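Alpha/beta hydrolase fold protein (Ochrobactrum, PDB 4G9E) probably hydrolyses the ester bond of N-acyl homoserine lactones, acting as an AHL-lactonase with an alpha/beta-hydrolase fold. Local coordinates at residues H6-S11 / M88-I93; G24-M29 / A94-F99. All coordinates share one frame; numbering follows the deposited sequence.

The two contacts sample the margin and the middle of one mixed sheet. Contact 1 is a surface contact, in which the outermost strand 4-10 meets the C-terminal end of helix 77-91, and it depends on a single side-chain amide, one water and a few leucine methyls. Contact 2 is buried and joins the neighbouring parallel strands 24-30 and 97-101 by direct backbone hydrogen bonds, with apolar side chains on both faces. Helix 77-91 runs on through a short connection into strand 97-101, so residues 88-93 and 94-99 are consecutive. The contacts also touch: Met88 packs on Leu28 and Ala96, and Ile93 packs on Pro26, which ties the helix end to the central strands.

Contact 1 of 2, residues H6-S11 / M88-I93; sequences HELETS and MQQLGI
Glu9 O lies in the Gln90 amide plane, and the His6 ring turns an edge, near its own plane, to Leu91 CD2. Gln90 NE2 donates to Glu9 O at 3.0 Å in a nearly straight bond (173° at the hydrogen), although it stands above the plane of that carbonyl. At the other end of the amide, Gln90 OE1 accepts from a water 2.9 Å away, which in turn accepts from Glu9 N. Leu8 runs past Gln90 in the opposite direction, with CB 3.6 Å from OE1. With CG beside its backbone N (chi1 -62°) and CD1 continuing the extended line, Leu8 brings CD1 to 4.0 Å from Leu91 CD2, the two side chains crossing at about a right angle. An alanine here would probably open a gap beside Leu91 CD2 and leave Gln90 OE1 with only the CB contact to this residue. Leu91 also packs on Ile55, and Gly92, with positive phi, closes the last turn in a Schellman motif. Strand 4-10 is outermost on its side, backbone-bonded to strand 13-19 through His6 and Leu8; the Gln90 amide thus satisfies both backbone polar groups of Glu9, one directly and one through water, and is itself held against rotation.

Contact 2 of 2, residues G24-M29 / A94-F99; sequences GAPLLM and ADAVVF
Strands 24-29 and 97-99 run parallel, inclined by 27°, with Leu27, Leu28 and Met29 paired to Val97, Val98 and Phe99 in the central sheet of the alpha/beta-hydrolase fold. Three backbone bonds join them: Val97 N to Pro26 O, Leu28 N to Val97 O and, the shortest at 2.8 Å, Phe99 N to Leu28 O. A water donates to both Pro26 O and Asp95 O, bridging the two segments just before strand 97-101 begins. Leu27, Val97, Met29 and Phe99 occupy one face, where Leu262 and Phe265 of helix 255-270 cover Leu27 and Val97. With its CG anti to the backbone N (chi1 173°), Leu27 reaches across the strands, CD1 lying 3.8 Å from Val97 CG1 and also meeting Phe99 CB. On the other face Leu28 and Val98 lie side by side, pointing the same way, with CD2 of Leu28 4.2 Å from CG2 of Val98. Strand 97-101 leads into the sequence around Ser102, which fits a nucleophile elbow, and Phe99 touches that turn. The Phe99 ring makes an edge-to-face stack with Phe258, while Met29, bent at chi3 (79°), brings its CE methyl obliquely to the ring, 3.6 Å from Phe99 CD2.

Contact 1 of 2, residues H6-S11 / M88-I93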
loop_
_atom_site.group_PDB
_atom_site.type_symbol
_atom_site.label_atom_id
_atom_site.label_comp_id
_atom_site.label_asym_id
_atom_site.label_seq_id
_atom_site.Cartn_x
_atom_site.Cartn_y
_atom_site.Cartn_z
ATOM N N HIS A 6 14.917 6.848 -10.033
ATOM C CA HIS A 6 15.642 8.016 -9.563
ATOM C C HIS A 6 15.398 8.228 -8.077
ATOM O O HIS A 6 14.502 7.625 -7.504
ATOM C CB HIS A 6 15.311 9.257 -10.407
ATOM C CG HIS A 6 13.883 9.701 -10.319
ATOM N ND1 HIS A 6 12.834 8.964 -10.829
ATOM C CD2 HIS A 6 13.336 10.827 -9.804
ATOM C CE1 HIS A 6 11.702 9.611 -10.614
ATOM N NE2 HIS A 6 11.979 10.745 -9.997
ATOM N N GLU A 7 16.221 9.057 -7.449
ATOM C CA GLU A 7 16.132 9.263 -6.011
ATOM C C GLU A 7 15.836 10.717 -5.683
ATOM O O GLU A 7 16.332 11.630 -6.343
ATOM C CB GLU A 7 17.419 8.788 -5.331
ATOM C CG GLU A 7 17.621 7.289 -5.487
ATOM C CD GLU A 7 19.012 6.824 -5.127
ATOM O OE1 GLU A 7 19.900 7.675 -4.901
ATOM O OE2 GLU A 7 19.213 5.593 -5.071
ATOM N N LEU A 8 15.000 10.911 -4.670
ATOM C CA LEU A 8 14.622 12.239 -4.212
ATOM C C LEU A 8 15.198 12.509 -2.834
ATOM O O LEU A 8 15.126 11.662 -1.949
ATOM C CB LEU A 8 13.105 12.354 -4.124
ATOM C CG LEU A 8 12.301 12.193 -5.413
ATOM C CD1 LEU A 8 10.808 12.247 -5.113
ATOM C CD2 LEU A 8 12.693 13.259 -6.429
ATOM N N GLU A 9 15.756 13.700 -2.653
ATOM C CA GLU A 9 16.165 14.143 -1.332
ATOM C C GLU A 9 14.967 14.798 -0.659
ATOM O O GLU A 9 14.544 15.890 -1.043
ATOM C CB GLU A 9 17.338 15.123 -1.424
ATOM C CG GLU A 9 18.640 14.487 -1.884
ATOM C CD GLU A 9 19.203 13.491 -0.882
ATOM O OE1 GLU A 9 18.721 13.460 0.272
ATOM O OE2 GLU A 9 20.132 12.741 -1.250
ATOM N N THR A 10 14.406 14.119 0.337
ATOM C CA THR A 10 13.236 14.634 1.030
ATOM C C THR A 10 13.564 14.902 2.482
ATOM O O THR A 10 14.637 14.543 2.969
ATOM C CB THR A 10 12.039 13.651 0.988
ATOM O OG1 THR A 10 12.238 12.595 1.942
ATOM C CG2 THR A 10 11.850 13.076 -0.418
ATOM N N SER A 11 12.622 15.516 3.184
ATOM C CA SER A 11 12.808 15.799 4.599
ATOM C C SER A 11 12.883 14.528 5.433
ATOM O O SER A 11 13.318 14.579 6.584
ATOM C CB SER A 11 11.697 16.711 5.130
ATOM O OG SER A 11 10.449 16.042 5.185
ATOM N N MET A 88 5.086 13.260 -3.819
ATOM C CA MET A 88 4.210 13.687 -4.908
ATOM C C MET A 88 4.335 15.192 -5.181
ATOM O O MET A 88 4.244 15.624 -6.328
ATOM C CB MET A 88 2.760 13.271 -4.645
ATOM C CG MET A 88 2.560 11.758 -4.530
ATOM S SD MET A 88 3.187 10.793 -5.930
ATOM C CE MET A 88 1.932 11.172 -7.143
ATOM N N GLN A 89 4.546 15.983 -4.104
ATOM C CA GLN A 89 4.814 17.418 -4.246
ATOM C C GLN A 89 6.078 17.619 -5.092
ATOM O O GLN A 89 6.075 18.453 -6.023
ATOM C CB GLN A 89 4.975 18.047 -2.856
ATOM C CG GLN A 89 5.083 19.564 -2.841
ATOM C CD GLN A 89 3.745 20.176 -3.232
ATOM O OE1 GLN A 89 3.670 21.047 -4.107
ATOM N NE2 GLN A 89 2.666 19.727 -2.550
ATOM N N GLN A 90 7.149 16.935 -4.764
ATOM C CA GLN A 90 8.397 17.078 -5.515
ATOM C C GLN A 90 8.237 16.624 -6.965
ATOM O O GLN A 90 8.806 17.217 -7.882
ATOM C CB GLN A 90 9.543 16.320 -4.838
ATOM C CG GLN A 90 10.023 16.959 -3.538
ATOM C CD GLN A 90 11.392 16.461 -3.108
ATOM O OE1 GLN A 90 12.116 15.855 -3.890
ATOM N NE2 GLN A 90 11.748 16.713 -1.854
ATOM N N LEU A 91 7.453 15.573 -7.169
ATOM C CA LEU A 91 7.204 15.069 -8.510
ATOM C C LEU A 91 6.227 15.955 -9.277
ATOM O O LEU A 91 6.059 15.798 -10.488
ATOM C CB LEU A 91 6.658 13.641 -8.461
ATOM C CG LEU A 91 7.565 12.554 -7.892
ATOM C CD1 LEU A 91 6.851 11.207 -7.960
ATOM C CD2 LEU A 91 8.880 12.504 -8.646
ATOM N N GLY A 92 5.572 16.871 -8.570
ATOM C CA GLY A 92 4.651 17.809 -9.188
ATOM C C GLY A 92 3.330 17.211 -9.644
ATOM O O GLY A 92 2.747 17.682 -10.623
ATOM N N ILE A 93 2.855 16.190 -8.933
ATOM C CA ILE A 93 1.640 15.471 -9.312
ATOM C C ILE A 93 0.645 15.472 -8.160
ATOM O O ILE A 93 0.878 14.830 -7.140
ATOM C CB ILE A 93 1.969 14.024 -9.696
ATOM C CG1 ILE A 93 2.915 14.009 -10.895
ATOM C CG2 ILE A 93 0.694 13.237 -9.995
ATOM C CD1 ILE A 93 3.448 12.640 -11.220
HETATM O O HOH W 1 14.928 15.815 -4.483
#

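Contact 2 of 2, residues G24-M29 / A94-F99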
loop_
_atom_site.group_PDB
_atom_site.type_symbol
_atom_site.label_atom_id
_atom_site.label_comp_id
_atom_site.label_asym_id
_atom_site.label_seq_id
_atom_site.Cartn_x
_atom_site.Cartn_y
_atom_site.Cartn_z
ATOM N N GLY A 24 -0.425 8.125 -19.684
ATOM C CA GLY A 24 -1.727 8.360 -19.095
ATOM C C GLY A 24 -1.669 8.888 -17.678
ATOM O O GLY A 24 -0.596 9.172 -17.142
ATOM N N ALA A 25 -2.846 9.008 -17.075
ATOM C CA ALA A 25 -2.987 9.481 -15.705
ATOM C C ALA A 25 -2.050 8.746 -14.739
ATOM O O ALA A 25 -1.768 7.564 -14.898
ATOM C CB ALA A 25 -4.425 9.324 -15.260
ATOM N N PRO A 26 -1.557 9.452 -13.720
ATOM C CA PRO A 26 -0.637 8.827 -12.765
ATOM C C PRO A 26 -1.315 7.939 -11.719
ATOM O O PRO A 26 -2.415 8.229 -11.243
ATOM C CB PRO A 26 0.031 10.033 -12.101
ATOM C CG PRO A 26 -0.986 11.124 -12.211
ATOM C CD PRO A 26 -1.663 10.907 -13.531
ATOM N N LEU A 27 -0.612 6.866 -11.365
ATOM C CA LEU A 27 -0.994 5.936 -10.310
ATOM C C LEU A 27 0.178 5.815 -9.351
ATOM O O LEU A 27 1.256 5.379 -9.749
ATOM C CB LEU A 27 -1.286 4.552 -10.902
ATOM C CG LEU A 27 -1.540 3.461 -9.859
ATOM C CD1 LEU A 27 -2.913 3.602 -9.224
ATOM C CD2 LEU A 27 -1.365 2.073 -10.458
ATOM N N LEU A 28 -0.029 6.216 -8.100
ATOM C CA LEU A 28 0.950 5.987 -7.050
ATOM C C LEU A 28 0.647 4.636 -6.418
ATOM O O LEU A 28 -0.464 4.416 -5.945
ATOM C CB LEU A 28 0.832 7.084 -5.997
ATOM C CG LEU A 28 1.620 6.851 -4.710
ATOM C CD1 LEU A 28 3.112 6.795 -4.979
ATOM C CD2 LEU A 28 1.308 7.963 -3.694
ATOM N N MET A 29 1.627 3.734 -6.423
ATOM C CA MET A 29 1.491 2.429 -5.781
ATOM C C MET A 29 2.372 2.414 -4.542
ATOM O O MET A 29 3.569 2.684 -4.645
ATOM C CB MET A 29 1.917 1.300 -6.730
ATOM C CG MET A 29 1.095 1.238 -8.002
ATOM S SD MET A 29 1.484 -0.173 -9.059
ATOM C CE MET A 29 0.586 -1.459 -8.203
ATOM N N ALA A 94 -0.472 16.170 -8.328
ATOM C CA ALA A 94 -1.434 16.348 -7.245
ATOM C C ALA A 94 -2.663 15.441 -7.344
ATOM O O ALA A 94 -3.408 15.305 -6.376
ATOM C CB ALA A 94 -1.865 17.806 -7.165
ATOM N N ASP A 95 -2.876 14.818 -8.502
ATOM C CA ASP A 95 -4.138 14.122 -8.762
ATOM C C ASP A 95 -3.986 12.646 -9.107
ATOM O O ASP A 95 -4.769 12.089 -9.880
ATOM C CB ASP A 95 -4.918 14.839 -9.864
ATOM C CG ASP A 95 -4.188 14.838 -11.190
ATOM O OD1 ASP A 95 -2.998 14.462 -11.235
ATOM O OD2 ASP A 95 -4.810 15.231 -12.196
ATOM N N ALA A 96 -2.985 12.001 -8.528
ATOM C CA ALA A 96 -2.821 10.574 -8.745
ATOM C C ALA A 96 -4.011 9.799 -8.210
ATOM O O ALA A 96 -4.658 10.193 -7.231
ATOM C CB ALA A 96 -1.552 10.083 -8.086
ATOM N N VAL A 97 -4.283 8.676 -8.860
ATOM C CA VAL A 97 -4.995 7.580 -8.213
ATOM C C VAL A 97 -3.971 6.878 -7.326
ATOM O O VAL A 97 -2.803 6.774 -7.701
ATOM C CB VAL A 97 -5.563 6.589 -9.265
ATOM C CG1 VAL A 97 -6.233 5.389 -8.596
ATOM C CG2 VAL A 97 -6.539 7.310 -10.195
ATOM N N VAL A 98 -4.390 6.433 -6.143
ATOM C CA VAL A 98 -3.477 5.746 -5.231
ATOM C C VAL A 98 -3.907 4.300 -5.053
ATOM O O VAL A 98 -5.082 4.024 -4.811
ATOM C CB VAL A 98 -3.383 6.469 -3.864
ATOM C CG1 VAL A 98 -2.486 5.687 -2.896
ATOM C CG2 VAL A 98 -2.865 7.886 -4.080
ATOM N N PHE A 99 -2.950 3.389 -5.202
ATOM C CA PHE A 99 -3.132 1.998 -4.830
ATOM C C PHE A 99 -2.234 1.723 -3.631
ATOM O O PHE A 99 -1.026 1.934 -3.705
ATOM C CB PHE A 99 -2.752 1.045 -5.972
ATOM C CG PHE A 99 -2.660 -0.379 -5.522
ATOM C CD1 PHE A 99 -3.811 -1.090 -5.243
ATOM C CD2 PHE A 99 -1.428 -0.978 -5.279
ATOM C CE1 PHE A 99 -3.744 -2.391 -4.774
ATOM C CE2 PHE A 99 -1.355 -2.282 -4.813
ATOM C CZ PHE A 99 -2.513 -2.986 -4.558
HETATM O O HOH W 2 -4.537 10.127 -11.937
#